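Local structure of CbsA (Xanthomonas oryzae pv. oryzae, 5XYH) at residues N16-Y19 / S20-V23; E22-S25 / S26-K29; V33-K36 / A37-V41; A412-V415 / Q416-N420. The protein hydrolyses the 1,4-beta-glucosidic links of cellulose as an exoglucanase that probably releases cellobiose, and degrades cell walls for a bacterium that attacks rice. One frame throughout, in Å; residues are numbered along the deposited sequence.

Contact 1: N16-Y19 / S20-V23; sequences NPDY and SKEV
Y19 and V23, one helical turn apart, meet as ring and methyl: V23 CG2 lies over one face of the Y19 ring, 4.1 Å from its centroid and shifted toward the rim, a CH-pi contact. Turning Y19 CG away from its own N (chi1 -174°) carries the ring along the helix to that methyl. E22 crosses Y19 at about a right angle, ring and carboxylate planes 75° apart, its OE1 3.8 Å from Y19 CD1. Y19 OH hydrogen-bonds to G363 O.

Backbone bonds form the helical frame, each amide reaching the carbonyl four residues back, as V23 N does to Y19 O at 2.9 Å.

A cap starts the helix. N16 OD1 accepts from D18 N at 2.9 Å, the donor standing above the amide plane rather than on a lone pair. A water 2.9 Å from S20 OG gives a weak bond to N16 O.

Charge plays a looser part: D18 OD1 and K21 NZ stay 4.5 Å apart, too far for a salt bridge, while D18 OD2 accepts a hydrogen bond from L67 N. An asparagine cap and an acid two residues on suit a helix start, where D18 probably interacts favourably with partial positive charge.

Contact 2: E22-S25 / S26-K29; sequences EVDS and SIVK
I27 sets its CD1 against two side chains of the preceding turn, lying 3.9 Å from V23 CG1 and 3.7 Å from D24 OD1. With V23 it crosses at a slant; with D24 it runs side by side, both pointing the same way. The carboxylate's main partner is K43, whose NZ forms a salt bridge with D24 OD1.

Elsewhere the contacts are polar. S25 OG sits between its own N and carbonyl carbon (chi1 84°), and from there it donates to E22 O at 2.6 Å, in the carbonyl plane and on a lone pair, the common bond of a helical serine to the carbonyl three residues back. The same hydroxyl accepts from a water that also bonds S26 OG and, at 3.0 Å, K29 NZ. To reach that water the extended K29 chain runs over S25 O, with K29 CG 3.4 Å from it. S26 OG is held further by H411 ND1 and W409 NE1.

The backbone tightens here in a 3-10-like way near the helix end. V23 O is gripped twice, by I27 N nearly along its C=O axis and by S26 N from above the carbonyl plane at 2.9 Å, whereas S26 N reaches E22 O only weakly. These last turns of helix 17-27 pack V23, S26 and I27 on M39 of helix 33-42, and V23 and S26 on F414 of helix 411-419.

Contact 3: V33-K36 / A37-V41; sequences VQLK and AKMQV
M39 reaches back over L35 one turn earlier. CB starts close to two backbone carbonyls, with M39 CB 3.5 Å from K36 O. Moving closer in, M39 CG rests 3.3 Å from L35 O, the carbonyl that M39 N also bonds. M39 SD passes L35 O at 4.0 Å. Beyond it CE ends against the leucine branch, M39 CE lying 3.9 Å from L35 CG and about as far from L35 CD2. Extended torsions after CG (chi2 177°, chi3 174°) carry the thioether outward and back toward the preceding turn, and the two side chains meet at a slant.

This is helix 33-42 on the periphery of the distorted alpha/beta barrel of family 6, and its M39 face is turned toward helices 17-27 and 411-419, where it touches V23, S26, I27, F414 and V415.

Other side chains use neighbouring carbonyls in the same way. K38 lies stretched past Q34 O, with K38 CG 3.5 Å from it, while Q40 CG comes 3.3 Å from K36 O. K36 bends at its last torsion (chi4 -71°), and its NZ hydrogen-bonds to V30 O in the connection between the helices and to I27 O at the end of helix 17-27.

Contact 4: A412-V415 / Q416-N420; sequences AHFV and QLVTN
Q416 and H413 bury the most surface here, with V415 next. The amide of Q416 stands almost upright to the H413 imidazole, the planes 88° apart, and brings Q416 NE2 3.5 Å from H413 CD2 while Q416 OE1 lies in the ring plane at the edge. The approach is consistent with a shared target: H413 NE2 and Q416 NE2 both hydrogen-bond to Q337 O, and Q416 NE2 has A340 O as well. Q337 O probably helps set the rotation of both groups, with A340 O a second hold on Q416.

One face of the imidazole is taken by L417, whose CD1 sits 4.0 Å from the H413 ring centroid in a CH-pi contact displaced toward the rim. L417 CG also comes 3.1 Å from H413 O, a tight fit around the carbonyl to which L417 N is bonded. F414 and V418 repeat the theme one residue on, V418 CG2 lying over the phenyl face 4.0 Å from the F414 centroid.

V415 contributes mainly its carbonyl. V415 O accepts T419 OG1 at 2.7 Å and T419 N at 2.9 Å, the two donors arriving from opposite faces of the carbonyl plane. T419 OG1 is in place because it lies anti to its own carbonyl carbon (chi1 -57°), beside the backbone N; the V415 and T419 side chains then lie side by side, pointing the same way.

N420 leaves helical geometry straight afterwards. A threonine hydroxyl returned to the carbonyl four residues back is a familiar helix feature, here in the last turn of helix 411-419, close to the C-terminal end of the crystallised catalytic domain.

Overall arrangement
Three helices carry all four contacts. Contacts 1 and 2 are successive turns of helix 17-27, sharing E22 and V23, with centres about 9 Å apart; contact 3 follows on helix 33-42, about 10 Å from contact 2. Contact 4 comes some 370 residues later on helix 411-419, yet its centre is about 12 Å from those of contacts 2 and 3. F414 and M39 lie where the helices converge, with V23 CG2 3.6 Å from F414 CZ and M39 CG 3.7 Å from F414 CE2. Thus helices near both ends of the chain meet at the periphery of the barrel, a worked example of local helical contacts lying beside a junction of helices distant in sequence.

Contact 1: N16-Y19 / S20-V23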
loop_
_atom_site.group_PDB
_atom_site.type_symbol
_atom_site.label_atom_id
_atom_site.label_comp_id
_atom_site.label_asym_id
_atom_site.label_seq_id
_atom_site.Cartn_x
_atom_site.Cartn_y
_atom_site.Cartn_z
ATOM N N ASN A 16 5.140 -11.720 10.740
ATOM C CA ASN A 16 6.280 -10.939 11.218
ATOM C C ASN A 16 6.254 -10.829 12.737
ATOM O O ASN A 16 5.317 -10.241 13.289
ATOM C CB ASN A 16 6.259 -9.550 10.577
ATOM C CG ASN A 16 7.414 -8.646 11.046
ATOM O OD1 ASN A 16 8.320 -9.066 11.776
ATOM N ND2 ASN A 16 7.378 -7.385 10.610
ATOM N N PRO A 17 7.253 -11.363 13.447
ATOM C CA PRO A 17 7.232 -11.282 14.917
ATOM C C PRO A 17 7.341 -9.864 15.440
ATOM O O PRO A 17 6.965 -9.614 16.593
ATOM C CB PRO A 17 8.436 -12.135 15.345
ATOM C CG PRO A 17 9.287 -12.255 14.141
ATOM C CD PRO A 17 8.380 -12.172 12.948
ATOM N N ASP A 18 7.826 -8.920 14.632
ATOM C CA ASP A 18 7.837 -7.535 15.095
ATOM C C ASP A 18 6.425 -6.964 15.142
ATOM O O ASP A 18 6.092 -6.190 16.047
ATOM C CB ASP A 18 8.728 -6.686 14.206
ATOM C CG ASP A 18 10.177 -7.094 14.288
ATOM O OD1 ASP A 18 10.607 -7.542 15.378
ATOM O OD2 ASP A 18 10.877 -6.963 13.261
ATOM N N TYR A 19 5.591 -7.306 14.155
ATOM C CA TYR A 19 4.188 -6.908 14.217
ATOM C C TYR A 19 3.490 -7.595 15.387
ATOM O O TYR A 19 2.727 -6.957 16.120
ATOM C CB TYR A 19 3.498 -7.228 12.885
ATOM C CG TYR A 19 2.073 -6.746 12.774
ATOM C CD1 TYR A 19 1.785 -5.396 12.600
ATOM C CD2 TYR A 19 1.010 -7.639 12.831
ATOM C CE1 TYR A 19 0.475 -4.946 12.507
ATOM C CE2 TYR A 19 -0.304 -7.199 12.733
ATOM C CZ TYR A 19 -0.561 -5.848 12.573
ATOM O OH TYR A 19 -1.870 -5.408 12.469
ATOM N N SER A 20 3.757 -8.892 15.588
ATOM C CA SER A 20 3.238 -9.577 16.775
ATOM C C SER A 20 3.627 -8.841 18.054
ATOM O O SER A 20 2.789 -8.642 18.943
ATOM C CB SER A 20 3.732 -11.027 16.811
ATOM O OG SER A 20 3.280 -11.728 15.659
ATOM N N LYS A 21 4.888 -8.408 18.160
ATOM C CA LYS A 21 5.315 -7.741 19.388
ATOM C C LYS A 21 4.607 -6.401 19.560
ATOM O O LYS A 21 4.227 -6.036 20.679
ATOM C CB LYS A 21 6.832 -7.568 19.385
ATOM C CG LYS A 21 7.345 -6.652 20.493
ATOM C CD LYS A 21 8.808 -6.898 20.782
ATOM C CE LYS A 21 9.631 -6.929 19.503
ATOM N NZ LYS A 21 11.075 -7.148 19.806
ATOM N N GLU A 22 4.401 -5.670 18.458
ATOM C CA GLU A 22 3.594 -4.451 18.503
ATOM C C GLU A 22 2.186 -4.749 19.007
ATOM O O GLU A 22 1.679 -4.073 19.910
ATOM C CB GLU A 22 3.538 -3.803 17.113
ATOM C CG GLU A 22 4.845 -3.140 16.661
ATOM C CD GLU A 22 4.777 -2.546 15.260
ATOM O OE1 GLU A 22 4.333 -3.258 14.345
ATOM O OE2 GLU A 22 5.179 -1.375 15.071
ATOM N N VAL A 23 1.527 -5.749 18.415
ATOM C CA VAL A 23 0.169 -6.094 18.819
ATOM C C VAL A 23 0.138 -6.508 20.284
ATOM O O VAL A 23 -0.759 -6.109 21.033
ATOM C CB VAL A 23 -0.396 -7.192 17.896
ATOM C CG1 VAL A 23 -1.683 -7.772 18.452
ATOM C CG2 VAL A 23 -0.647 -6.622 16.520
HETATM O O HOH W 1 1.955 -10.640 13.340
#

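Contact 2: E22-S25 / S26-K29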
loop_
_atom_site.group_PDB
_atom_site.type_symbol
_atom_site.label_atom_id
_atom_site.label_comp_id
_atom_site.label_asym_id
_atom_site.label_seq_id
_atom_site.Cartn_x
_atom_site.Cartn_y
_atom_site.Cartn_z
ATOM N N GLU A 22 4.401 -5.670 18.458
ATOM C CA GLU A 22 3.594 -4.451 18.503
ATOM C C GLU A 22 2.186 -4.749 19.007
ATOM O O GLU A 22 1.679 -4.073 19.910
ATOM C CB GLU A 22 3.538 -3.803 17.113
ATOM C CG GLU A 22 4.845 -3.140 16.661
ATOM C CD GLU A 22 4.777 -2.546 15.260
ATOM O OE1 GLU A 22 4.333 -3.258 14.345
ATOM O OE2 GLU A 22 5.179 -1.375 15.071
ATOM N N VAL A 23 1.527 -5.749 18.415
ATOM C CA VAL A 23 0.169 -6.094 18.819
ATOM C C VAL A 23 0.138 -6.508 20.284
ATOM O O VAL A 23 -0.759 -6.109 21.033
ATOM C CB VAL A 23 -0.396 -7.192 17.896
ATOM C CG1 VAL A 23 -1.683 -7.772 18.452
ATOM C CG2 VAL A 23 -0.647 -6.622 16.520
ATOM N N ASP A 24 1.126 -7.297 20.721
ATOM C CA ASP A 24 1.176 -7.707 22.124
ATOM C C ASP A 24 1.216 -6.498 23.053
ATOM O O ASP A 24 0.620 -6.523 24.141
ATOM C CB ASP A 24 2.386 -8.606 22.374
ATOM C CG ASP A 24 2.215 -10.003 21.797
ATOM O OD1 ASP A 24 1.064 -10.449 21.607
ATOM O OD2 ASP A 24 3.237 -10.671 21.566
ATOM N N SER A 25 1.910 -5.429 22.637
ATOM C CA SER A 25 1.985 -4.217 23.452
ATOM C C SER A 25 0.612 -3.584 23.656
ATOM O O SER A 25 0.392 -2.894 24.659
ATOM C CB SER A 25 2.959 -3.213 22.809
ATOM O OG SER A 25 2.337 -2.427 21.798
ATOM N N SER A 26 -0.323 -3.809 22.726
ATOM C CA SER A 26 -1.698 -3.336 22.849
ATOM C C SER A 26 -2.581 -4.303 23.628
ATOM O O SER A 26 -3.479 -3.872 24.362
ATOM C CB SER A 26 -2.315 -3.119 21.462
ATOM O OG SER A 26 -1.895 -1.891 20.900
ATOM N N ILE A 27 -2.371 -5.607 23.450
ATOM C CA ILE A 27 -3.162 -6.596 24.175
ATOM C C ILE A 27 -3.041 -6.378 25.681
ATOM O O ILE A 27 -4.039 -6.403 26.413
ATOM C CB ILE A 27 -2.730 -8.016 23.763
ATOM C CG1 ILE A 27 -3.182 -8.318 22.337
ATOM C CG2 ILE A 27 -3.266 -9.042 24.739
ATOM C CD1 ILE A 27 -2.579 -9.582 21.783
ATOM N N VAL A 28 -1.825 -6.142 26.170
ATOM C CA VAL A 28 -1.669 -6.017 27.615
ATOM C C VAL A 28 -2.263 -4.723 28.154
ATOM O O VAL A 28 -2.499 -4.631 29.359
ATOM C CB VAL A 28 -0.192 -6.152 28.019
ATOM C CG1 VAL A 28 0.347 -7.500 27.550
ATOM C CG2 VAL A 28 0.619 -5.007 27.462
ATOM N N LYS A 29 -2.518 -3.718 27.304
ATOM C CA LYS A 29 -3.120 -2.466 27.767
ATOM C C LYS A 29 -4.639 -2.534 27.892
ATOM O O LYS A 29 -5.216 -1.732 28.636
ATOM C CB LYS A 29 -2.775 -1.302 26.827
ATOM C CG LYS A 29 -1.317 -0.865 26.862
ATOM C CD LYS A 29 -1.004 0.150 25.765
ATOM C CE LYS A 29 0.455 0.586 25.832
ATOM N NZ LYS A 29 0.859 1.439 24.684
HETATM O O HOH W 2 0.289 -0.419 22.392
#

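Contact 3: V33-K36 / A37-V41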
loop_
_atom_site.group_PDB
_atom_site.type_symbol
_atom_site.label_atom_id
_atom_site.label_comp_id
_atom_site.label_asym_id
_atom_site.label_seq_id
_atom_site.Cartn_x
_atom_site.Cartn_y
_atom_site.Cartn_z
ATOM N N VAL A 33 -11.389 -8.833 27.407
ATOM C CA VAL A 33 -10.788 -10.084 26.950
ATOM C C VAL A 33 -11.257 -10.440 25.539
ATOM O O VAL A 33 -10.515 -11.053 24.764
ATOM C CB VAL A 33 -11.100 -11.198 27.973
ATOM C CG1 VAL A 33 -10.720 -12.558 27.444
ATOM C CG2 VAL A 33 -10.358 -10.921 29.269
ATOM N N GLN A 34 -12.464 -10.028 25.155
ATOM C CA GLN A 34 -12.880 -10.253 23.770
ATOM C C GLN A 34 -12.073 -9.395 22.805
ATOM O O GLN A 34 -11.755 -9.829 21.688
ATOM C CB GLN A 34 -14.371 -9.976 23.617
ATOM C CG GLN A 34 -15.235 -10.837 24.515
ATOM C CD GLN A 34 -15.110 -12.306 24.192
ATOM O OE1 GLN A 34 -15.119 -12.706 23.024
ATOM N NE2 GLN A 34 -14.971 -13.126 25.232
ATOM N N LEU A 35 -11.742 -8.162 23.209
ATOM C CA LEU A 35 -10.870 -7.340 22.379
ATOM C C LEU A 35 -9.465 -7.925 22.324
ATOM O O LEU A 35 -8.844 -7.948 21.257
ATOM C CB LEU A 35 -10.836 -5.899 22.894
ATOM C CG LEU A 35 -10.028 -4.955 22.009
ATOM C CD1 LEU A 35 -10.542 -5.043 20.567
ATOM C CD2 LEU A 35 -10.118 -3.528 22.520
ATOM N N LYS A 36 -8.945 -8.397 23.464
ATOM C CA LYS A 36 -7.680 -9.125 23.462
ATOM C C LYS A 36 -7.703 -10.251 22.440
ATOM O O LYS A 36 -6.725 -10.470 21.716
ATOM C CB LYS A 36 -7.388 -9.719 24.843
ATOM C CG LYS A 36 -7.006 -8.744 25.974
ATOM C CD LYS A 36 -6.584 -9.562 27.215
ATOM C CE LYS A 36 -6.597 -8.758 28.501
ATOM N NZ LYS A 36 -5.489 -7.765 28.524
ATOM N N ALA A 37 -8.815 -10.988 22.384
ATOM C CA ALA A 37 -8.898 -12.151 21.504
ATOM C C ALA A 37 -8.904 -11.734 20.044
ATOM O O ALA A 37 -8.266 -12.377 19.210
ATOM C CB ALA A 37 -10.147 -12.970 21.830
ATOM N N LYS A 38 -9.646 -10.676 19.715
ATOM C CA LYS A 38 -9.634 -10.169 18.352
ATOM C C LYS A 38 -8.238 -9.711 17.954
ATOM O O LYS A 38 -7.835 -9.880 16.799
ATOM C CB LYS A 38 -10.653 -9.037 18.210
ATOM C CG LYS A 38 -12.101 -9.517 18.269
ATOM C CD LYS A 38 -13.091 -8.347 18.328
ATOM C CE LYS A 38 -14.490 -8.852 18.679
ATOM N NZ LYS A 38 -15.456 -7.753 18.950
ATOM N N MET A 39 -7.473 -9.172 18.907
ATOM C CA MET A 39 -6.105 -8.757 18.621
ATOM C C MET A 39 -5.184 -9.959 18.436
ATOM O O MET A 39 -4.264 -9.911 17.615
ATOM C CB MET A 39 -5.596 -7.843 19.741
ATOM C CG MET A 39 -6.280 -6.492 19.776
ATOM S SD MET A 39 -5.644 -5.565 21.176
ATOM C CE MET A 39 -6.413 -3.952 20.980
ATOM N N GLN A 40 -5.413 -11.046 19.188
ATOM C CA GLN A 40 -4.668 -12.286 18.961
ATOM C C GLN A 40 -4.867 -12.790 17.537
ATOM O O GLN A 40 -3.917 -13.229 16.886
ATOM C CB GLN A 40 -5.094 -13.369 19.955
ATOM C CG GLN A 40 -4.728 -13.092 21.408
ATOM C CD GLN A 40 -5.478 -13.999 22.411
ATOM O OE1 GLN A 40 -6.707 -14.153 22.354
ATOM N NE2 GLN A 40 -4.726 -14.598 23.334
ATOM N N VAL A 41 -6.103 -12.731 17.042
ATOM C CA VAL A 41 -6.391 -13.158 15.678
ATOM C C VAL A 41 -5.697 -12.244 14.675
ATOM O O VAL A 41 -5.108 -12.709 13.689
ATOM C CB VAL A 41 -7.912 -13.190 15.446
ATOM C CG1 VAL A 41 -8.215 -13.491 13.978
ATOM C CG2 VAL A 41 -8.575 -14.211 16.365
#

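Contact 4: A412-V415 / Q416-N420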
loop_
_atom_site.group_PDB
_atom_site.type_symbol
_atom_site.label_atom_id
_atom_site.label_comp_id
_atom_site.label_asym_id
_atom_site.label_seq_id
_atom_site.Cartn_x
_atom_site.Cartn_y
_atom_site.Cartn_z
ATOM N N ALA A 412 -3.940 3.901 19.785
ATOM C CA ALA A 412 -5.316 4.363 19.615
ATOM C C ALA A 412 -5.861 4.021 18.229
ATOM O O ALA A 412 -7.013 3.592 18.102
ATOM C CB ALA A 412 -5.417 5.863 19.876
ATOM N N HIS A 413 -5.054 4.200 17.178
ATOM C CA HIS A 413 -5.492 3.792 15.837
ATOM C C HIS A 413 -5.723 2.287 15.760
ATOM O O HIS A 413 -6.622 1.816 15.044
ATOM C CB HIS A 413 -4.461 4.208 14.792
ATOM C CG HIS A 413 -5.036 4.413 13.425
ATOM N ND1 HIS A 413 -4.354 4.084 12.275
ATOM C CD2 HIS A 413 -6.219 4.935 13.025
ATOM C CE1 HIS A 413 -5.095 4.385 11.223
ATOM N NE2 HIS A 413 -6.229 4.913 11.649
ATOM N N PHE A 414 -4.894 1.513 16.461
ATOM C CA PHE A 414 -5.009 0.063 16.400
ATOM C C PHE A 414 -6.340 -0.403 16.969
ATOM O O PHE A 414 -7.077 -1.151 16.319
ATOM C CB PHE A 414 -3.861 -0.596 17.153
ATOM C CG PHE A 414 -3.852 -2.088 17.037
ATOM C CD1 PHE A 414 -3.750 -2.695 15.793
ATOM C CD2 PHE A 414 -3.935 -2.889 18.172
ATOM C CE1 PHE A 414 -3.727 -4.092 15.671
ATOM C CE2 PHE A 414 -3.922 -4.291 18.060
ATOM C CZ PHE A 414 -3.818 -4.886 16.812
ATOM N N VAL A 415 -6.651 0.022 18.198
ATOM C CA VAL A 415 -7.925 -0.324 18.818
ATOM C C VAL A 415 -9.080 0.053 17.908
ATOM O O VAL A 415 -10.028 -0.722 17.722
ATOM C CB VAL A 415 -8.046 0.370 20.184
ATOM C CG1 VAL A 415 -9.473 0.210 20.735
ATOM C CG2 VAL A 415 -6.971 -0.163 21.147
ATOM N N GLN A 416 -9.017 1.247 17.316
ATOM C CA GLN A 416 -10.067 1.682 16.403
ATOM C C GLN A 416 -10.156 0.754 15.187
ATOM O O GLN A 416 -11.244 0.302 14.812
ATOM C CB GLN A 416 -9.811 3.136 15.981
ATOM C CG GLN A 416 -10.652 3.624 14.810
ATOM C CD GLN A 416 -9.982 4.766 14.020
ATOM O OE1 GLN A 416 -9.710 5.841 14.562
ATOM N NE2 GLN A 416 -9.710 4.520 12.741
ATOM N N LEU A 417 -9.007 0.427 14.583
ATOM C CA LEU A 417 -8.998 -0.423 13.393
ATOM C C LEU A 417 -9.588 -1.802 13.667
ATOM O O LEU A 417 -10.334 -2.341 12.834
ATOM C CB LEU A 417 -7.574 -0.556 12.864
ATOM C CG LEU A 417 -7.043 0.685 12.143
ATOM C CD1 LEU A 417 -5.532 0.557 11.995
ATOM C CD2 LEU A 417 -7.715 0.824 10.780
ATOM N N VAL A 418 -9.250 -2.402 14.815
ATOM C CA VAL A 418 -9.799 -3.712 15.168
ATOM C C VAL A 418 -11.299 -3.615 15.427
ATOM O O VAL A 418 -12.086 -4.436 14.935
ATOM C CB VAL A 418 -9.062 -4.282 16.390
ATOM C CG1 VAL A 418 -9.747 -5.539 16.897
ATOM C CG2 VAL A 418 -7.625 -4.557 16.037
ATOM N N THR A 419 -11.711 -2.610 16.208
ATOM C CA THR A 419 -13.121 -2.424 16.535
ATOM C C THR A 419 -13.966 -2.250 15.282
ATOM O O THR A 419 -15.107 -2.723 15.219
ATOM C CB THR A 419 -13.267 -1.212 17.457
ATOM O OG1 THR A 419 -12.455 -1.410 18.617
ATOM C CG2 THR A 419 -14.719 -0.995 17.882
ATOM N N ASN A 420 -13.425 -1.573 14.273
ATOM C CA ASN A 420 -14.188 -1.220 13.087
ATOM C C ASN A 420 -13.920 -2.172 11.924
ATOM O O ASN A 420 -14.166 -1.819 10.764
ATOM C CB ASN A 420 -13.892 0.227 12.696
ATOM C CG ASN A 420 -14.515 1.225 13.645
ATOM O OD1 ASN A 420 -15.188 0.853 14.610
ATOM N ND2 ASN A 420 -14.297 2.509 13.377
#